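Local coordinates for trwC protein (PDB 1OMH) that acts as the relaxase of bacterial conjugation, its N-terminal domain recognising and processing the origin-of-transfer DNA, at residues Q120-R124 with Y191-V195. Sequence-based numbering, arbitrary orientation.
Sequences QAEAR and YLGAV
Gln-120 and Ala-121 on helix 104-122, with Arg-124 just after it, meet Tyr-191, Leu-192 and Val-195 of helix 189-206 in a helix-helix contact of the TrwC relaxase domain. It illustrates how apolar packing on one side and polar side chains with a water on the other can join two segments, although no direct hydrogen bond links residues 120-124 to 191-195. On the apolar side Leu-192 spreads its two methyls over the neighbouring helix, CD1 lying 3.9 Å from Ala-121 CB and CD2 4.0 Å from Gln-120 CB. Leu-192 and Val-195 also touch Thr-117, one turn before Ala-121 on helix 104-122.

The Gln-120 amide meets the two Val-195 methyls head-on, with NE2 3.4 Å from CG1 and OE1 nearer CG2. The same OE1 lies at the edge of the Tyr-191 ring and accepts a bond from a water that is also 2.6 Å from Tyr-191 OH, a bridge between the helices.

Arg-124 is held within its own segment by one bond. Its chain runs extended from CG to NE, then turns at chi4 (71°), bringing NH1 back to the carbonyl of Gln-120. A leucine in its place would probably leave that carbonyl without this donor and the Tyr-191 ring without its guanidinium neighbour. Across the contact NH2 approaches the ring obliquely, 3.5 Å from Tyr-191 CE2, while NH1 holds Gln-120 O at 2.9 Å, within the guanidinium plane but 49° above the carbonyl plane.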
loop_
_atom_site.group_PDB
_atom_site.type_symbol
_atom_site.label_atom_id
_atom_site.label_comp_id
_atom_site.label_asym_id
_atom_site.label_seq_id
_atom_site.Cartn_x
_atom_site.Cartn_y
_atom_site.Cartn_z
ATOM N N GLN B 120 14.072 0.587 1.671
ATOM C CA GLN B 120 14.451 1.976 1.855
ATOM C C GLN B 120 13.636 2.641 2.951
ATOM O O GLN B 120 14.108 3.569 3.622
ATOM C CB GLN B 120 14.338 2.725 0.526
ATOM C CG GLN B 120 15.438 2.286 -0.436
ATOM C CD GLN B 120 15.431 3.024 -1.758
ATOM O OE1 GLN B 120 15.401 4.253 -1.800
ATOM N NE2 GLN B 120 15.475 2.272 -2.850
ATOM N N ALA B 121 12.411 2.167 3.146
ATOM C CA ALA B 121 11.578 2.710 4.208
ATOM C C ALA B 121 12.205 2.217 5.515
ATOM O O ALA B 121 12.242 2.939 6.510
ATOM C CB ALA B 121 10.146 2.191 4.079
ATOM N N GLU B 122 12.717 0.986 5.494
ATOM C CA GLU B 122 13.336 0.415 6.688
ATOM C C GLU B 122 14.625 1.149 7.065
ATOM O O GLU B 122 14.952 1.286 8.243
ATOM C CB GLU B 122 13.622 -1.075 6.480
ATOM C CG GLU B 122 14.291 -1.750 7.676
ATOM C CD GLU B 122 14.397 -3.251 7.513
ATOM O OE1 GLU B 122 14.825 -3.698 6.433
ATOM O OE2 GLU B 122 14.061 -3.984 8.464
ATOM N N ALA B 123 15.358 1.618 6.063
ATOM C CA ALA B 123 16.591 2.351 6.317
ATOM C C ALA B 123 16.248 3.645 7.050
ATOM O O ALA B 123 17.125 4.306 7.606
ATOM C CB ALA B 123 17.307 2.659 5.000
ATOM N N ARG B 124 14.963 3.994 7.056
ATOM C CA ARG B 124 14.497 5.209 7.718
ATOM C C ARG B 124 13.819 4.948 9.065
ATOM O O ARG B 124 13.354 5.880 9.716
ATOM C CB ARG B 124 13.544 5.975 6.793
ATOM C CG ARG B 124 14.226 6.567 5.565
ATOM C CD ARG B 124 13.213 7.117 4.566
ATOM N NE ARG B 124 13.850 7.906 3.511
ATOM C CZ ARG B 124 14.604 7.407 2.537
ATOM N NH1 ARG B 124 14.828 6.099 2.458
ATOM N NH2 ARG B 124 15.142 8.221 1.636
ATOM N N TYR B 191 8.685 10.398 -1.935
ATOM C CA TYR B 191 9.942 9.830 -2.414
ATOM C C TYR B 191 9.882 8.316 -2.566
ATOM O O TYR B 191 10.396 7.766 -3.538
ATOM C CB TYR B 191 11.091 10.178 -1.465
ATOM C CG TYR B 191 12.406 9.532 -1.860
ATOM C CD1 TYR B 191 13.199 10.080 -2.865
ATOM C CD2 TYR B 191 12.842 8.358 -1.243
ATOM C CE1 TYR B 191 14.397 9.471 -3.248
ATOM C CE2 TYR B 191 14.031 7.745 -1.616
ATOM C CZ TYR B 191 14.804 8.304 -2.618
ATOM O OH TYR B 191 15.978 7.691 -2.993
ATOM N N LEU B 192 9.278 7.633 -1.596
ATOM C CA LEU B 192 9.184 6.181 -1.664
ATOM C C LEU B 192 8.248 5.748 -2.790
ATOM O O LEU B 192 8.432 4.684 -3.380
ATOM C CB LEU B 192 8.728 5.615 -0.316
ATOM C CG LEU B 192 9.762 5.813 0.804
ATOM C CD1 LEU B 192 9.147 5.462 2.147
ATOM C CD2 LEU B 192 10.998 4.959 0.530
ATOM N N GLY B 193 7.252 6.577 -3.091
ATOM C CA GLY B 193 6.345 6.255 -4.181
ATOM C C GLY B 193 7.113 6.310 -5.493
ATOM O O GLY B 193 6.854 5.543 -6.427
ATOM N N ALA B 194 8.080 7.223 -5.558
ATOM C CA ALA B 194 8.897 7.387 -6.756
ATOM C C ALA B 194 9.829 6.191 -6.900
ATOM O O ALA B 194 10.143 5.766 -8.011
ATOM C CB ALA B 194 9.692 8.688 -6.675
ATOM N N VAL B 195 10.267 5.647 -5.769
ATOM C CA VAL B 195 11.136 4.474 -5.773
ATOM C C VAL B 195 10.356 3.250 -6.270
ATOM O O VAL B 195 10.881 2.429 -7.030
ATOM C CB VAL B 195 11.676 4.166 -4.360
ATOM C CG1 VAL B 195 12.510 2.896 -4.389
ATOM C CG2 VAL B 195 12.508 5.349 -3.848
HETATM O O HOH W 1 16.769 5.580 -4.276
#